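Local coordinates for N-acetyl-beta-D glucosaminidase (Rhizomucor miehei CAU432, PDB 4ZM6), which probably hydrolyses beta-N-acetylglucosaminides as a family 3 glycoside hydrolase, and binds acetyl-CoA in a GCN5-related region that probably N-acetylates glucosamine, at residues L102-S107 against V371-T376; M161-V166 against F639-A644; D548-V553 against D570-G575; H584-D589 against V595-T600. All blocks are in the same frame, centred on the assembly; numbering follows the deposited sequence.

Contact 1 (L102-S107 against V371-T376)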
# COMPACT_ATOMS: atom_id res chain seq x y z
N LEU A 102 16.25 -17.92 -3.14
CA LEU A 102 15.49 -17.05 -4.05
C LEU A 102 15.30 -15.63 -3.49
O LEU A 102 15.40 -14.65 -4.23
CB LEU A 102 14.12 -17.66 -4.38
CG LEU A 102 14.13 -18.90 -5.28
CD1 LEU A 102 12.79 -19.61 -5.25
CD2 LEU A 102 14.51 -18.53 -6.71
N GLY A 103 15.01 -15.53 -2.20
CA GLY A 103 14.88 -14.23 -1.55
C GLY A 103 16.15 -13.40 -1.69
O GLY A 103 16.10 -12.21 -2.03
N ALA A 104 17.28 -14.03 -1.42
CA ALA A 104 18.59 -13.39 -1.57
C ALA A 104 18.86 -13.02 -3.02
O ALA A 104 19.43 -11.96 -3.30
CB ALA A 104 19.68 -14.31 -1.05
N LEU A 105 18.45 -13.91 -3.93
CA LEU A 105 18.53 -13.68 -5.38
C LEU A 105 17.73 -12.43 -5.77
O LEU A 105 18.22 -11.59 -6.53
CB LEU A 105 17.99 -14.91 -6.13
CG LEU A 105 18.57 -15.20 -7.51
CD1 LEU A 105 18.06 -16.55 -8.00
CD2 LEU A 105 18.23 -14.10 -8.51
N GLY A 106 16.51 -12.34 -5.26
CA GLY A 106 15.71 -11.12 -5.33
C GLY A 106 14.90 -10.90 -6.59
O GLY A 106 14.52 -9.76 -6.89
N SER A 107 14.61 -11.96 -7.34
CA SER A 107 13.83 -11.87 -8.56
C SER A 107 12.62 -12.78 -8.49
O SER A 107 12.75 -14.00 -8.53
CB SER A 107 14.67 -12.23 -9.78
OG SER A 107 13.86 -12.43 -10.93
N VAL A 371 23.11 -16.63 -6.41
CA VAL A 371 22.55 -16.91 -5.08
C VAL A 371 23.46 -16.55 -3.89
O VAL A 371 23.10 -15.71 -3.08
CB VAL A 371 22.08 -18.38 -4.96
CG1 VAL A 371 21.83 -18.78 -3.52
CG2 VAL A 371 20.82 -18.60 -5.79
N PRO A 372 24.64 -17.19 -3.78
CA PRO A 372 25.38 -16.94 -2.54
C PRO A 372 25.83 -15.49 -2.38
O PRO A 372 26.07 -14.79 -3.36
CB PRO A 372 26.59 -17.87 -2.66
CG PRO A 372 26.78 -18.06 -4.11
CD PRO A 372 25.40 -18.03 -4.71
N THR A 373 25.93 -15.07 -1.12
CA THR A 373 26.27 -13.70 -0.75
C THR A 373 27.58 -13.69 0.04
O THR A 373 27.77 -14.50 0.94
CB THR A 373 25.18 -13.08 0.14
OG1 THR A 373 23.88 -13.36 -0.40
CG2 THR A 373 25.37 -11.58 0.26
N VAL A 374 28.48 -12.78 -0.31
CA VAL A 374 29.65 -12.48 0.50
C VAL A 374 29.19 -11.41 1.48
O VAL A 374 28.83 -10.31 1.06
CB VAL A 374 30.82 -11.96 -0.35
CG1 VAL A 374 31.98 -11.56 0.54
CG2 VAL A 374 31.24 -13.01 -1.37
N VAL A 375 29.20 -11.74 2.76
CA VAL A 375 28.63 -10.88 3.79
C VAL A 375 29.68 -9.94 4.38
O VAL A 375 29.44 -8.75 4.55
CB VAL A 375 27.97 -11.72 4.89
CG1 VAL A 375 27.34 -10.83 5.95
CG2 VAL A 375 26.93 -12.65 4.29
N THR A 376 30.85 -10.49 4.71
CA THR A 376 31.98 -9.66 5.11
C THR A 376 33.24 -10.13 4.43
O THR A 376 33.36 -11.29 4.03
CB THR A 376 32.18 -9.62 6.65
OG1 THR A 376 32.47 -10.94 7.14
CG2 THR A 376 30.94 -9.08 7.35

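Contact 2 (M161-V166 against F639-A644)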
# COMPACT_ATOMS: atom_id res chain seq x y z
N MET A 161 7.61 -12.93 -3.62
CA MET A 161 8.15 -14.21 -4.06
C MET A 161 7.10 -15.31 -3.95
O MET A 161 7.04 -16.20 -4.79
CB MET A 161 9.38 -14.60 -3.23
CG MET A 161 10.53 -13.59 -3.22
SD MET A 161 11.31 -13.15 -4.79
CE MET A 161 11.48 -14.76 -5.50
N GLY A 162 6.28 -15.25 -2.91
CA GLY A 162 5.22 -16.23 -2.68
C GLY A 162 4.23 -16.30 -3.83
O GLY A 162 4.04 -17.37 -4.43
N LEU A 163 3.59 -15.17 -4.13
CA LEU A 163 2.69 -15.04 -5.29
C LEU A 163 3.30 -15.65 -6.54
O LEU A 163 2.64 -16.40 -7.25
CB LEU A 163 2.38 -13.57 -5.59
CG LEU A 163 0.99 -13.03 -5.28
CD1 LEU A 163 0.79 -12.82 -3.78
CD2 LEU A 163 0.79 -11.73 -6.03
N ALA A 164 4.56 -15.31 -6.80
CA ALA A 164 5.24 -15.72 -8.02
C ALA A 164 5.29 -17.24 -8.15
O ALA A 164 5.12 -17.77 -9.24
CB ALA A 164 6.65 -15.15 -8.05
N GLN A 165 5.53 -17.92 -7.03
CA GLN A 165 5.66 -19.38 -7.02
C GLN A 165 4.30 -20.06 -7.10
O GLN A 165 4.15 -21.06 -7.80
CB GLN A 165 6.43 -19.85 -5.79
CG GLN A 165 7.92 -19.52 -5.83
CD GLN A 165 8.78 -20.58 -5.17
OE1 GLN A 165 8.52 -20.99 -4.03
NE2 GLN A 165 9.81 -21.03 -5.87
N VAL A 166 3.32 -19.53 -6.38
CA VAL A 166 1.93 -20.00 -6.49
C VAL A 166 1.47 -19.92 -7.95
O VAL A 166 0.88 -20.87 -8.47
CB VAL A 166 0.98 -19.19 -5.60
CG1 VAL A 166 -0.47 -19.50 -5.91
CG2 VAL A 166 1.29 -19.45 -4.13
N PHE A 639 1.26 -6.92 -12.89
CA PHE A 639 0.33 -7.71 -13.67
C PHE A 639 -0.22 -8.86 -12.85
O PHE A 639 -1.42 -9.12 -12.84
CB PHE A 639 1.01 -8.31 -14.90
CG PHE A 639 1.43 -7.30 -15.94
CD1 PHE A 639 0.63 -6.21 -16.26
CD2 PHE A 639 2.61 -7.48 -16.64
CE1 PHE A 639 1.02 -5.30 -17.22
CE2 PHE A 639 3.01 -6.58 -17.61
CZ PHE A 639 2.22 -5.49 -17.90
N ARG A 640 0.68 -9.55 -12.16
CA ARG A 640 0.34 -10.72 -11.36
C ARG A 640 -0.74 -10.40 -10.32
O ARG A 640 -1.72 -11.13 -10.20
CB ARG A 640 1.60 -11.27 -10.69
CG ARG A 640 1.41 -12.55 -9.90
CD ARG A 640 2.74 -13.07 -9.38
NE ARG A 640 3.71 -13.34 -10.45
CZ ARG A 640 4.90 -12.75 -10.60
NH1 ARG A 640 5.34 -11.82 -9.75
NH2 ARG A 640 5.67 -13.10 -11.62
N GLU A 641 -0.55 -9.30 -9.59
CA GLU A 641 -1.51 -8.85 -8.58
C GLU A 641 -2.84 -8.45 -9.20
O GLU A 641 -3.89 -8.67 -8.61
CB GLU A 641 -0.95 -7.67 -7.78
CG GLU A 641 0.22 -8.01 -6.88
CD GLU A 641 0.95 -6.77 -6.39
OE1 GLU A 641 1.73 -6.17 -7.17
OE2 GLU A 641 0.75 -6.39 -5.21
N GLN A 642 -2.78 -7.84 -10.38
CA GLN A 642 -3.98 -7.40 -11.10
C GLN A 642 -4.75 -8.54 -11.76
O GLN A 642 -5.91 -8.35 -12.13
CB GLN A 642 -3.61 -6.37 -12.17
CG GLN A 642 -3.12 -5.05 -11.61
CD GLN A 642 -4.11 -4.43 -10.65
OE1 GLN A 642 -5.26 -4.18 -11.01
NE2 GLN A 642 -3.67 -4.20 -9.42
N GLY A 643 -4.13 -9.70 -11.91
CA GLY A 643 -4.76 -10.83 -12.59
C GLY A 643 -4.67 -10.71 -14.10
O GLY A 643 -5.48 -11.30 -14.82
N ALA A 644 -3.70 -9.94 -14.58
CA ALA A 644 -3.38 -9.91 -16.01
C ALA A 644 -2.50 -11.11 -16.32
O ALA A 644 -1.27 -11.00 -16.36
CB ALA A 644 -2.68 -8.61 -16.37

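Contact 3 (D548-V553 against D570-G575)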
# COMPACT_ATOMS: atom_id res chain seq x y z
N ASP A 548 8.21 15.24 -13.55
CA ASP A 548 9.63 15.26 -13.19
C ASP A 548 10.53 14.42 -14.09
O ASP A 548 11.69 14.77 -14.29
CB ASP A 548 9.79 14.79 -11.74
CG ASP A 548 9.01 15.64 -10.75
OD1 ASP A 548 9.02 16.88 -10.91
OD2 ASP A 548 8.40 15.07 -9.82
N ASP A 549 10.01 13.31 -14.61
CA ASP A 549 10.84 12.28 -15.25
C ASP A 549 10.82 12.26 -16.78
O ASP A 549 11.62 11.55 -17.40
CB ASP A 549 10.42 10.90 -14.74
CG ASP A 549 10.47 10.80 -13.22
OD1 ASP A 549 11.25 11.54 -12.58
OD2 ASP A 549 9.73 9.96 -12.66
N LEU A 550 9.92 13.03 -17.39
CA LEU A 550 9.72 12.96 -18.84
C LEU A 550 10.97 13.35 -19.64
O LEU A 550 11.32 12.68 -20.60
CB LEU A 550 8.53 13.82 -19.26
CG LEU A 550 8.24 13.95 -20.76
CD1 LEU A 550 8.00 12.58 -21.39
CD2 LEU A 550 7.05 14.87 -21.00
N ASP A 551 11.63 14.44 -19.24
CA ASP A 551 12.84 14.89 -19.94
C ASP A 551 13.94 13.84 -19.91
O ASP A 551 14.62 13.62 -20.90
CB ASP A 551 13.37 16.20 -19.36
CG ASP A 551 12.55 17.40 -19.76
OD1 ASP A 551 12.38 17.62 -20.98
OD2 ASP A 551 12.08 18.12 -18.86
N HIS A 552 14.10 13.19 -18.76
CA HIS A 552 15.11 12.16 -18.60
C HIS A 552 14.80 10.91 -19.41
O HIS A 552 15.68 10.35 -20.05
CB HIS A 552 15.28 11.80 -17.13
CG HIS A 552 15.97 12.87 -16.34
ND1 HIS A 552 15.43 13.42 -15.20
CD2 HIS A 552 17.14 13.51 -16.55
CE1 HIS A 552 16.25 14.34 -14.73
NE2 HIS A 552 17.29 14.41 -15.53
N VAL A 553 13.54 10.48 -19.36
CA VAL A 553 13.09 9.34 -20.16
C VAL A 553 13.27 9.62 -21.64
O VAL A 553 13.68 8.74 -22.40
CB VAL A 553 11.62 9.00 -19.86
CG1 VAL A 553 11.05 8.07 -20.92
CG2 VAL A 553 11.51 8.36 -18.48
N ASP A 570 7.23 14.87 -27.14
CA ASP A 570 5.77 14.86 -27.12
C ASP A 570 5.17 13.53 -27.59
O ASP A 570 4.11 13.13 -27.12
CB ASP A 570 5.17 16.05 -27.88
CG ASP A 570 5.57 16.08 -29.34
OD1 ASP A 570 6.77 16.29 -29.63
OD2 ASP A 570 4.68 15.93 -30.21
N LYS A 571 5.86 12.85 -28.51
CA LYS A 571 5.41 11.52 -28.94
C LYS A 571 5.56 10.49 -27.82
O LYS A 571 4.66 9.68 -27.57
CB LYS A 571 6.18 11.07 -30.18
CG LYS A 571 5.92 11.93 -31.41
CD LYS A 571 4.47 11.89 -31.86
CE LYS A 571 4.11 13.08 -32.72
NZ LYS A 571 2.67 13.05 -33.10
N ILE A 572 6.69 10.53 -27.14
CA ILE A 572 6.91 9.69 -25.97
C ILE A 572 5.79 9.95 -24.96
O ILE A 572 5.14 9.02 -24.50
CB ILE A 572 8.31 9.94 -25.35
CG1 ILE A 572 9.40 9.41 -26.29
CG2 ILE A 572 8.44 9.27 -23.98
CD1 ILE A 572 10.80 9.91 -25.98
N ASN A 573 5.55 11.23 -24.66
CA ASN A 573 4.51 11.61 -23.71
C ASN A 573 3.13 11.12 -24.14
O ASN A 573 2.34 10.65 -23.32
CB ASN A 573 4.50 13.13 -23.53
CG ASN A 573 3.58 13.58 -22.42
OD1 ASN A 573 3.84 13.36 -21.24
ND2 ASN A 573 2.48 14.23 -22.79
N LEU A 574 2.84 11.22 -25.43
CA LEU A 574 1.58 10.71 -25.97
C LEU A 574 1.46 9.20 -25.70
O LEU A 574 0.47 8.75 -25.11
CB LEU A 574 1.49 11.00 -27.47
CG LEU A 574 0.24 10.50 -28.20
CD1 LEU A 574 -1.01 11.22 -27.71
CD2 LEU A 574 0.42 10.68 -29.70
N GLY A 575 2.46 8.44 -26.15
CA GLY A 575 2.52 7.00 -25.92
C GLY A 575 2.21 6.71 -24.46
O GLY A 575 1.33 5.90 -24.16

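Contact 4 (H584-D589 against V595-T600)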
# COMPACT_ATOMS: atom_id res chain seq x y z
N HIS A 584 3.67 2.87 -15.02
CA HIS A 584 5.05 3.03 -15.45
C HIS A 584 5.96 3.23 -14.25
O HIS A 584 5.55 3.79 -13.24
CB HIS A 584 5.17 4.22 -16.40
CG HIS A 584 4.14 4.24 -17.48
ND1 HIS A 584 3.78 5.39 -18.15
CD2 HIS A 584 3.36 3.25 -17.98
CE1 HIS A 584 2.84 5.10 -19.03
NE2 HIS A 584 2.57 3.81 -18.95
N LYS A 585 7.19 2.75 -14.38
CA LYS A 585 8.16 2.81 -13.29
C LYS A 585 9.51 3.25 -13.84
O LYS A 585 9.82 2.99 -15.01
CB LYS A 585 8.34 1.43 -12.64
CG LYS A 585 7.06 0.66 -12.32
CD LYS A 585 6.55 1.00 -10.93
CE LYS A 585 5.45 0.05 -10.51
NZ LYS A 585 4.79 0.51 -9.26
N VAL A 586 10.32 3.89 -13.00
CA VAL A 586 11.70 4.20 -13.35
C VAL A 586 12.63 3.53 -12.35
O VAL A 586 12.20 3.16 -11.26
CB VAL A 586 11.97 5.73 -13.38
CG1 VAL A 586 11.04 6.42 -14.38
CG2 VAL A 586 11.83 6.36 -12.00
N ALA A 587 13.90 3.38 -12.71
CA ALA A 587 14.91 2.88 -11.78
C ALA A 587 15.92 3.99 -11.50
O ALA A 587 16.38 4.66 -12.43
CB ALA A 587 15.60 1.64 -12.33
N ARG A 588 16.24 4.20 -10.23
CA ARG A 588 17.17 5.25 -9.81
C ARG A 588 18.33 4.66 -9.01
O ARG A 588 18.14 3.72 -8.24
CB ARG A 588 16.46 6.27 -8.92
CG ARG A 588 15.32 7.03 -9.55
CD ARG A 588 14.74 8.03 -8.56
NE ARG A 588 13.38 8.46 -8.91
CZ ARG A 588 13.07 9.52 -9.67
NH1 ARG A 588 14.01 10.29 -10.19
NH2 ARG A 588 11.79 9.80 -9.91
N ASP A 589 19.52 5.23 -9.17
CA ASP A 589 20.65 4.88 -8.30
C ASP A 589 20.48 5.58 -6.94
O ASP A 589 19.49 6.28 -6.71
CB ASP A 589 22.01 5.20 -8.96
CG ASP A 589 22.21 6.68 -9.25
OD1 ASP A 589 21.65 7.53 -8.53
OD2 ASP A 589 22.96 6.98 -10.20
N VAL A 595 18.12 5.64 -14.32
CA VAL A 595 18.98 4.75 -15.10
C VAL A 595 18.21 3.78 -15.99
O VAL A 595 18.73 3.33 -17.01
CB VAL A 595 19.95 3.97 -14.19
CG1 VAL A 595 20.97 4.93 -13.59
CG2 VAL A 595 19.22 3.23 -13.08
N GLY A 596 16.98 3.46 -15.62
CA GLY A 596 16.11 2.63 -16.46
C GLY A 596 14.65 3.02 -16.36
O GLY A 596 14.23 3.68 -15.40
N PHE A 597 13.88 2.58 -17.35
CA PHE A 597 12.46 2.89 -17.41
C PHE A 597 11.69 1.69 -17.94
O PHE A 597 12.18 0.95 -18.79
CB PHE A 597 12.25 4.11 -18.33
CG PHE A 597 10.82 4.37 -18.67
CD1 PHE A 597 10.01 5.09 -17.81
CD2 PHE A 597 10.28 3.90 -19.86
CE1 PHE A 597 8.69 5.33 -18.12
CE2 PHE A 597 8.95 4.14 -20.18
CZ PHE A 597 8.15 4.85 -19.30
N VAL A 598 10.47 1.51 -17.42
CA VAL A 598 9.55 0.51 -17.95
C VAL A 598 8.15 1.12 -18.11
O VAL A 598 7.68 1.85 -17.24
CB VAL A 598 9.52 -0.75 -17.07
CG1 VAL A 598 8.91 -0.46 -15.70
CG2 VAL A 598 8.76 -1.88 -17.75
N ALA A 599 7.50 0.81 -19.23
CA ALA A 599 6.13 1.24 -19.51
C ALA A 599 5.22 0.02 -19.58
O ALA A 599 5.66 -1.07 -19.94
CB ALA A 599 6.07 2.01 -20.81
N THR A 600 3.94 0.24 -19.32
CA THR A 600 3.02 -0.83 -18.94
C THR A 600 1.56 -0.38 -19.01
O THR A 600 1.22 0.71 -18.56
CB THR A 600 3.36 -1.32 -17.51
OG1 THR A 600 4.23 -2.45 -17.58
CG2 THR A 600 2.12 -1.72 -16.71

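Contact 1 (L102-S107 against V371-T376)
V371 meets L105 where the end of helix 99-105, part of the family 3 N-terminal domain of the TIM-barrel clan, faces the lead-in to strand 373-377. CG1 of V371 stands opposite the backbone nitrogen (chi1 166°), and it is the other branch, CG2, that meets the helix. There it touches L105 CD1 at 4.1 Å, the two side chains crossing at roughly a right angle. The carbonyl of V371 has an apolar neighbour in the same helix: its O lies 4.2 Å from A104 CB. That oxygen is satisfied by a hydrogen bond with the hydroxyl of S521.

P372 takes no part across the contact and packs on A508 and L512 of helix 503-513. T373 then opens the strand and brings its hydroxyl back, with OG1 4.4 Å from A104 CB. The same OG1 is hydrogen-bonded to Y499 OH and to S521 OG, so S521 OG links V371 O and T373 OG1, the two polar atoms nearest A104 CB. Beyond this point the strand leaves helix 99-105 for its own mixed sheet, of which it is an outermost member within the chain. T373 pairs with V497, and V375 and T376 both face Y495 in a classic beta bulge.

This junction, where the barrel-type domain abuts the edge strand of the sheet that follows it, divides its labour. Between the two segments there is light apolar packing of methyl groups, without a hydrogen bond, while the buried oxygens V371 O and T373 OG1 are satisfied by S521 and Y499.

Contact 2 (M161-V166 against F639-A644)
An interdomain helix pair brings L163 and A164 of helix 155-171, in the glycoside hydrolase region, against R640 and E641 at the end of helix 627-642 of the acetyltransferase. R640 carries most of the contact. A chi1 of -175° sends its CG away from the backbone N, and the chain runs out extended until it bends at chi3 (-59°), which lays the guanidinium over the neighbouring helix. A164 CB sits above the centre of that flat group, 3.9 Å from R640 CZ, while R640 NE lies 3.7 Å from A164 CA. Closer to its root, the arginine slides past L163 in the opposite direction, R640 CD resting 3.8 Å from L163 CB. The end of the leucine runs squarely across E641, L163 CD2 to E641 CG being 3.9 Å.

The charge of R640 is answered by E167, to which NE forms a salt bridge; helix 155-171 thus supplies both the methyl against one face and the carboxylate. S108 and R112 of helix 108-125 also pack on the arginine.

Just after R640 its helix closes in a Schellman motif: G643, at positive phi, donates to R640 O, and A644 N reaches F639 O at 3.0 Å. Helix 627-642 begins at the acetyl-CoA-binding glycine loop, G624 to T629, so this is the far end of the helix that follows the pyrophosphate-binding loop in the GNAT fold.

Contact 3 (D548-V553 against D570-G575)
L550 and V553, one helical turn apart on helix 546-561, pack against I572 and N573 of helix 569-577. The methyl I572 CG2 touches both residues, lying 4.2 Å from L550 CD1 and 4.2 Å from V553 CG1. Both branches of L550 also reach N573: CD1 and CD2 meet its CB, at 4.1 and 4.0 Å, and CD2 lies 3.6 Å from OD1, so the leucine rests on the aliphatic root of the asparagine and on its amide oxygen. Near-trans first torsions (chi1 176° for L550, -172° for N573) swing both side chains beside their own carbonyl carbons, and they meet almost perpendicular to one another. The interface is one of van der Waals packing, without a hydrogen bond between the segments.

A second shell shapes this patch. Y544 packs on both L550 and V553, while T554 and W557, further along helix 546-561, also pack on I572. The helix is kinked here, the nitrogens of D551 and H552 lacking a bond to the preceding turn; regular bonding is back at V553, whose N reaches D549 O at 2.9 Å. Before the kink, D548 forms salt bridges with R545 and with K262 of the second subunit.

The segment axes approach to 10.2 Å at an angle of 122°, more nearly antiparallel than parallel. The pair is consistent with the first two helices of the GNAT fold, following strand 540-543 and preceding strand 585-588 in sequence, and V553 continues the packing inward onto F597 of strand 594-605.

Contact 4 (H584-D589 against V595-T600)
A587 O is gripped by two successive backbone groups, V595 N at 2.7 Å and, weakly, G596 N at 3.5 Å. V595 and G596 together facing A587 make a classic beta bulge, set near the turn of an antiparallel hairpin in the central sheet of the GNAT domain. A587 N answers with a bond to G596 O, approaching from 37° above the carbonyl plane. Further from the turn the pairing is regular, K585 and V598 exchanging a reciprocal pair of bonds, of which V598 N to K585 O is 2.9 Å long.

The faces differ. On one, V586 and F597 form a non-hydrogen-bonded pair in which V586 CG1 lies in the plane of the phenyl ring, at its edge, 3.8 Å from F597 CD1; Y544 meets the same ring edge-to-face. On the other, chi1 of V598 (67°) sets CG1 between its own N and carbonyl carbon, where it meets K585 CB at 3.6 Å before the lysine leads away to a salt bridge with D543; V598 also packs on the acetyl-CoA-binding residue L616. R588 is paired with D542 of the adjoining strand. At the open end of the hairpin, A599 CB stands over one face of the H584 imidazole, offset toward its rim and 4.1 Å from CD2.

The four contacts step from the glycoside hydrolase region into the acetyltransferase. Contacts 1 and 2 have centres 22 Å apart yet touch, L102 CB packing 4.1 Å from M161 CE. Contact 2 reaches contact 4 through F639 CZ, 3.7 Å from T600 OG1, so helix 627-642 connects the hydrolase side with the GNAT sheet. Contacts 3 and 4, centres 12 Å apart, are joined by a salt bridge, D549 OD1 to R588 NH2 at 3.2 Å. The side chain of V598 in contact 4 is about 7 Å from the bound acetyl-CoA. The side chain of L105 in contact 1 is about 10 Å from the bound acetyl-CoA, and that of V553 in contact 3 about 12 Å from it.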